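Local coordinates for protein FMN-dependent nitronate monooxygenase (Shewanella oneidensis, PDB 5LSM) that binds FMN and probably uses it with molecular oxygen to oxidise propionate 3-nitronate and so detoxify it, at residues A53-I58 with A122-E127; A95-D100 with W317-L322. All blocks are in the same frame, centred on the assembly; numbering follows the deposited sequence.

Contact 1 of 2, residues A53-I58 with A122-E127; sequences AELTAI and AKFKPE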
loop_
_atom_site.group_PDB
_atom_site.type_symbol
_atom_site.label_atom_id
_atom_site.label_comp_id
_atom_site.label_asym_id
_atom_site.label_seq_id
_atom_site.Cartn_x
_atom_site.Cartn_y
_atom_site.Cartn_z
ATOM N N ALA A 53 23.718 -20.136 -21.264
ATOM C CA ALA A 53 24.986 -19.573 -20.791
ATOM C C ALA A 53 24.885 -19.240 -19.304
ATOM O O ALA A 53 25.715 -19.644 -18.503
ATOM C CB ALA A 53 25.335 -18.307 -21.586
ATOM N N GLU A 54 23.843 -18.506 -18.946
ATOM C CA GLU A 54 23.753 -17.943 -17.623
ATOM C C GLU A 54 23.516 -19.039 -16.579
ATOM O O GLU A 54 24.069 -18.980 -15.486
ATOM C CB GLU A 54 22.681 -16.862 -17.574
ATOM C CG GLU A 54 22.995 -15.778 -16.569
ATOM C CD GLU A 54 23.459 -14.487 -17.189
ATOM O OE1 GLU A 54 24.561 -14.044 -16.835
ATOM O OE2 GLU A 54 22.680 -13.859 -17.938
ATOM N N LEU A 55 22.817 -20.099 -16.969
ATOM C CA LEU A 55 22.609 -21.240 -16.075
ATOM C C LEU A 55 23.873 -22.054 -15.937
ATOM O O LEU A 55 24.125 -22.625 -14.874
ATOM C CB LEU A 55 21.462 -22.144 -16.564
ATOM C CG LEU A 55 20.057 -21.668 -16.173
ATOM C CD1 LEU A 55 19.010 -22.264 -17.092
ATOM C CD2 LEU A 55 19.751 -22.003 -14.718
ATOM N N THR A 56 24.636 -22.161 -17.028
ATOM C CA THR A 56 25.914 -22.849 -16.982
ATOM C C THR A 56 26.885 -22.082 -16.053
ATOM O O THR A 56 27.498 -22.673 -15.151
ATOM C CB THR A 56 26.497 -23.065 -18.411
ATOM O OG1 THR A 56 25.718 -24.056 -19.095
ATOM C CG2 THR A 56 27.941 -23.550 -18.364
ATOM N N ALA A 57 26.923 -20.759 -16.189
ATOM C CA ALA A 57 27.710 -19.922 -15.282
ATOM C C ALA A 57 27.289 -20.069 -13.811
ATOM O O ALA A 57 28.141 -20.091 -12.924
ATOM C CB ALA A 57 27.651 -18.465 -15.705
ATOM N N ILE A 58 25.997 -20.203 -13.541
ATOM C CA ILE A 58 25.560 -20.426 -12.161
ATOM C C ILE A 58 26.062 -21.769 -11.630
ATOM O O ILE A 58 26.619 -21.839 -10.529
ATOM C CB ILE A 58 24.031 -20.323 -12.014
ATOM C CG1 ILE A 58 23.597 -18.855 -12.139
ATOM C CG2 ILE A 58 23.573 -20.889 -10.671
ATOM C CD1 ILE A 58 22.140 -18.670 -12.536
ATOM N N ALA A 122 15.424 -28.216 -18.838
ATOM C CA ALA A 122 15.385 -29.635 -18.510
ATOM C C ALA A 122 16.790 -30.169 -18.249
ATOM O O ALA A 122 16.957 -31.076 -17.454
ATOM C CB ALA A 122 14.724 -30.413 -19.630
ATOM N N LYS A 123 17.791 -29.606 -18.930
ATOM C CA LYS A 123 19.196 -29.993 -18.724
ATOM C C LYS A 123 19.698 -29.646 -17.315
ATOM O O LYS A 123 20.462 -30.402 -16.724
ATOM C CB LYS A 123 20.098 -29.333 -19.779
ATOM N N PHE A 124 19.232 -28.527 -16.762
ATOM C CA PHE A 124 19.749 -28.024 -15.484
ATOM C C PHE A 124 18.906 -28.418 -14.274
ATOM O O PHE A 124 19.446 -28.587 -13.187
ATOM C CB PHE A 124 19.925 -26.501 -15.542
ATOM C CG PHE A 124 20.946 -26.060 -16.544
ATOM C CD1 PHE A 124 22.302 -26.156 -16.259
ATOM C CD2 PHE A 124 20.561 -25.678 -17.816
ATOM C CE1 PHE A 124 23.251 -25.833 -17.210
ATOM C CE2 PHE A 124 21.506 -25.312 -18.760
ATOM C CZ PHE A 124 22.852 -25.399 -18.461
ATOM N N LYS A 125 17.592 -28.539 -14.455
ATOM C CA LYS A 125 16.669 -28.977 -13.378
ATOM C C LYS A 125 16.712 -28.111 -12.121
ATOM O O LYS A 125 17.162 -28.559 -11.071
ATOM C CB LYS A 125 16.910 -30.436 -13.012
ATOM C CG LYS A 125 16.454 -31.403 -14.093
ATOM C CD LYS A 125 16.200 -32.785 -13.525
ATOM C CE LYS A 125 17.436 -33.338 -12.834
ATOM N NZ LYS A 125 17.381 -34.824 -12.773
ATOM N N PRO A 126 16.207 -26.868 -12.230
ATOM C CA PRO A 126 16.224 -25.869 -11.167
ATOM C C PRO A 126 15.454 -26.296 -9.943
ATOM O O PRO A 126 14.356 -26.797 -10.054
ATOM C CB PRO A 126 15.530 -24.667 -11.805
ATOM C CG PRO A 126 15.760 -24.829 -13.257
ATOM C CD PRO A 126 15.707 -26.305 -13.496
ATOM N N GLU A 127 15.983 -25.969 -8.782
ATOM C CA GLU A 127 15.331 -26.299 -7.533
ATOM C C GLU A 127 13.996 -25.575 -7.447
ATOM O O GLU A 127 12.976 -26.150 -7.057
ATOM C CB GLU A 127 16.242 -25.944 -6.356
ATOM C CG GLU A 127 17.492 -26.833 -6.255
ATOM C CD GLU A 127 18.500 -26.610 -7.392
ATOM O OE1 GLU A 127 18.533 -25.500 -7.986
ATOM O OE2 GLU A 127 19.274 -27.541 -7.694
#

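Contact 2 of 2, residues A95-D100 with W317-L322; sequences AEFNLD and WDFSPL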
loop_
_atom_site.group_PDB
_atom_site.type_symbol
_atom_site.label_atom_id
_atom_site.label_comp_id
_atom_site.label_asym_id
_atom_site.label_seq_id
_atom_site.Cartn_x
_atom_site.Cartn_y
_atom_site.Cartn_z
ATOM N N ALA A 95 11.105 14.608 -31.788
ATOM C CA ALA A 95 11.601 15.902 -32.247
ATOM C C ALA A 95 12.644 16.514 -31.287
ATOM O O ALA A 95 13.725 16.913 -31.698
ATOM C CB ALA A 95 10.432 16.860 -32.449
ATOM N N GLU A 96 12.294 16.631 -30.014
ATOM C CA GLU A 96 13.203 17.222 -29.033
ATOM C C GLU A 96 14.571 16.539 -29.095
ATOM O O GLU A 96 15.587 17.186 -29.302
ATOM C CB GLU A 96 12.595 17.131 -27.631
ATOM C CG GLU A 96 13.551 17.492 -26.507
ATOM C CD GLU A 96 12.875 17.534 -25.157
ATOM O OE1 GLU A 96 11.664 17.234 -25.099
ATOM O OE2 GLU A 96 13.555 17.875 -24.158
ATOM N N PHE A 97 14.561 15.220 -29.086
ATOM C CA PHE A 97 15.786 14.431 -28.992
ATOM C C PHE A 97 16.352 14.025 -30.365
ATOM O O PHE A 97 17.322 13.261 -30.433
ATOM C CB PHE A 97 15.525 13.170 -28.142
ATOM C CG PHE A 97 15.397 13.447 -26.675
ATOM C CD1 PHE A 97 14.157 13.736 -26.111
ATOM C CD2 PHE A 97 16.509 13.387 -25.845
ATOM C CE1 PHE A 97 14.035 13.991 -24.755
ATOM C CE2 PHE A 97 16.396 13.660 -24.490
ATOM C CZ PHE A 97 15.155 13.963 -23.947
ATOM N N ASN A 98 15.737 14.502 -31.447
ATOM C CA ASN A 98 16.223 14.234 -32.804
ATOM C C ASN A 98 16.355 12.736 -33.092
ATOM O O ASN A 98 17.403 12.263 -33.520
ATOM C CB ASN A 98 17.565 14.936 -33.036
ATOM C CG ASN A 98 17.828 15.253 -34.508
ATOM O OD1 ASN A 98 17.087 14.843 -35.407
ATOM N ND2 ASN A 98 18.895 15.993 -34.754
ATOM N N LEU A 99 15.275 11.999 -32.866
ATOM C CA LEU A 99 15.286 10.552 -33.029
ATOM C C LEU A 99 14.354 10.140 -34.134
ATOM O O LEU A 99 13.215 10.592 -34.190
ATOM C CB LEU A 99 14.854 9.869 -31.740
ATOM C CG LEU A 99 15.925 9.876 -30.663
ATOM C CD1 LEU A 99 15.285 9.727 -29.295
ATOM C CD2 LEU A 99 16.953 8.780 -30.926
ATOM N N ASP A 100 14.831 9.218 -34.962
ATOM C CA ASP A 100 14.044 8.616 -36.034
ATOM C C ASP A 100 13.725 7.172 -35.631
ATOM O O ASP A 100 14.561 6.288 -35.815
ATOM C CB ASP A 100 14.857 8.665 -37.344
ATOM C CG ASP A 100 14.193 7.924 -38.496
ATOM O OD1 ASP A 100 13.051 7.437 -38.333
ATOM O OD2 ASP A 100 14.839 7.818 -39.569
ATOM N N TRP A 317 17.639 10.877 -16.606
ATOM C CA TRP A 317 16.871 9.667 -16.336
ATOM C C TRP A 317 15.397 9.798 -16.744
ATOM O O TRP A 317 14.588 8.933 -16.425
ATOM C CB TRP A 317 17.050 9.195 -14.874
ATOM C CG TRP A 317 16.556 10.112 -13.758
ATOM C CD1 TRP A 317 15.301 10.607 -13.607
ATOM C CD2 TRP A 317 17.262 10.454 -12.546
ATOM N NE1 TRP A 317 15.200 11.299 -12.417
ATOM C CE2 TRP A 317 16.384 11.203 -11.743
ATOM C CE3 TRP A 317 18.556 10.221 -12.082
ATOM C CZ2 TRP A 317 16.766 11.755 -10.523
ATOM C CZ3 TRP A 317 18.939 10.777 -10.862
ATOM C CH2 TRP A 317 18.041 11.531 -10.099
ATOM N N ASP A 318 15.110 10.785 -17.600
ATOM C CA ASP A 318 13.734 11.209 -17.921
ATOM C C ASP A 318 12.903 10.142 -18.641
ATOM O O ASP A 318 11.682 10.182 -18.592
ATOM C CB ASP A 318 13.739 12.505 -18.775
ATOM C CG ASP A 318 14.338 13.726 -18.026
ATOM O OD1 ASP A 318 14.940 13.537 -16.946
ATOM O OD2 ASP A 318 14.241 14.869 -18.542
ATOM N N PHE A 319 13.545 9.210 -19.336
ATOM C CA PHE A 319 12.802 8.206 -20.103
ATOM C C PHE A 319 13.214 6.781 -19.718
ATOM O O PHE A 319 13.166 5.871 -20.536
ATOM C CB PHE A 319 12.973 8.454 -21.613
ATOM C CG PHE A 319 12.290 9.701 -22.097
ATOM C CD1 PHE A 319 10.968 9.666 -22.508
ATOM C CD2 PHE A 319 12.929 10.925 -22.030
ATOM C CE1 PHE A 319 10.311 10.821 -22.883
ATOM C CE2 PHE A 319 12.282 12.089 -22.395
ATOM C CZ PHE A 319 10.974 12.035 -22.830
ATOM N N SER A 320 13.602 6.591 -18.459
ATOM C CA SER A 320 14.074 5.289 -18.000
ATOM C C SER A 320 13.022 4.593 -17.116
ATOM O O SER A 320 12.356 5.243 -16.316
ATOM C CB SER A 320 15.380 5.444 -17.229
ATOM O OG SER A 320 16.422 5.917 -18.062
ATOM N N PRO A 321 12.876 3.266 -17.261
ATOM C CA PRO A 321 12.155 2.469 -16.278
ATOM C C PRO A 321 12.996 2.244 -15.013
ATOM O O PRO A 321 13.864 1.374 -14.975
ATOM C CB PRO A 321 11.910 1.154 -17.019
ATOM C CG PRO A 321 13.093 1.022 -17.907
ATOM C CD PRO A 321 13.392 2.435 -18.363
ATOM N N LEU A 322 12.746 3.052 -13.991
ATOM C CA LEU A 322 13.570 3.065 -12.809
ATOM C C LEU A 322 12.867 2.242 -11.739
ATOM O O LEU A 322 12.341 2.771 -10.776
ATOM C CB LEU A 322 13.752 4.504 -12.340
ATOM C CG LEU A 322 14.477 5.476 -13.269
ATOM C CD1 LEU A 322 14.278 6.895 -12.768
ATOM C CD2 LEU A 322 15.959 5.138 -13.307
#

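Contact 1 of 2, residues A53-I58 with A122-E127
F124 lies against L55 and T56 of the neighbouring helix, and it is the ring that does the touching. From CB outward, the side chain first reaches L55 at the ring carbon CG, which is 3.9 Å from L55 CB. L55 CB stands over the middle of one face of the F124 ring, 3.7 Å from its centroid and only 7° off the normal, a CH-pi contact. On the same face, toward the CD2 side, the methyl L55 CD1 lies 3.8 Å from F124 CD2. Farther out, F124 CE1 comes within 3.9 Å of the backbone atom T56 N. At the tip, F124 CZ reaches T56 OG1 at 3.2 Å, where the hydroxyl lies at the ring edge, near its plane. OG1 is beside the backbone N (chi1 -71°), which turns it back along its own helix to hydrogen-bond with E52 O, so the aromatic edge is a second neighbour to an oxygen already satisfied. Without the ring, as with an alanine here, L55 CB and CD1 would lose the face they lie on, and a gap would probably open between the two helices. Just beyond F124, K125 leaves the helix with positive phi, and R59, at the end of helix 48-59, bonds to F124 O and forms a salt bridge with E127. Helices 48-59 and 115-124 are thus joined side by side on the outside of a TIM barrel; each leads into one of the adjacent parallel strands 66-71 and 128-132, and L55 also rests on I66, V68 and L41 of the strands beneath.

Contact 2 of 2, residues A95-D100 with W317-L322
F97 and F319 bring the end of helix 91-97 up to the loop 317-322 across a wide backbone gap: their CA atoms are 11.3 Å apart, yet no closer CA pair exists between the segments. On one side the helix that includes 95-97 finishes in a Schellman motif, with N98 at positive phi and its N bonded to A95 O at 3.2 Å. On the other side 317-322 is irregular, and its turn is drawn in by the bond from S320 N to W317 O. The side chains bridge the gap by pointing at one another. F97 CE1 and F319 CE2 make the nearest approach, at 3.5 Å, while F97 CZ lies 3.8 Å from the same F319 CE2. The ring planes stand at 85° with centroids 5.4 Å apart, and the two rings approach obliquely. In both residues CG is anti to the carbonyl carbon (chi1 -74° in F97, -69° in F319), which carries each ring toward the other. F319 also meets Y93 edge-to-face and packs on F283, while F97 touches A311 of helix 301-313. The contact itself is therefore purely apolar and holds by shape and dispersion. Charge enters at its margin, where E96 OE2 and D318 OD2 sit 6.4 Å apart; R282, salt-bridged to E96 and touched by D318, probably offsets the repulsion between these carboxylates.

In the fold
Contact 1 and contact 2 are separate places in one chain, their centres 36 Å apart and their nearest atoms about 18 Å apart. Along the sequence they interleave: 95-100 falls between the two halves of contact 1, and the next helix after 91-97 is 115-124. Contact 1 belongs to the barrel that carries FMN; the side chain of L55 is about 10 Å from that of N69, an FMN-binding residue on strand 66-71. Contact 2 lies away from the annotated sites, its centre about 24 Å from the centre of the chain, against about 19 Å for contact 1. There it ties helix 91-97 to the loop between helices 301-313 and 336-342.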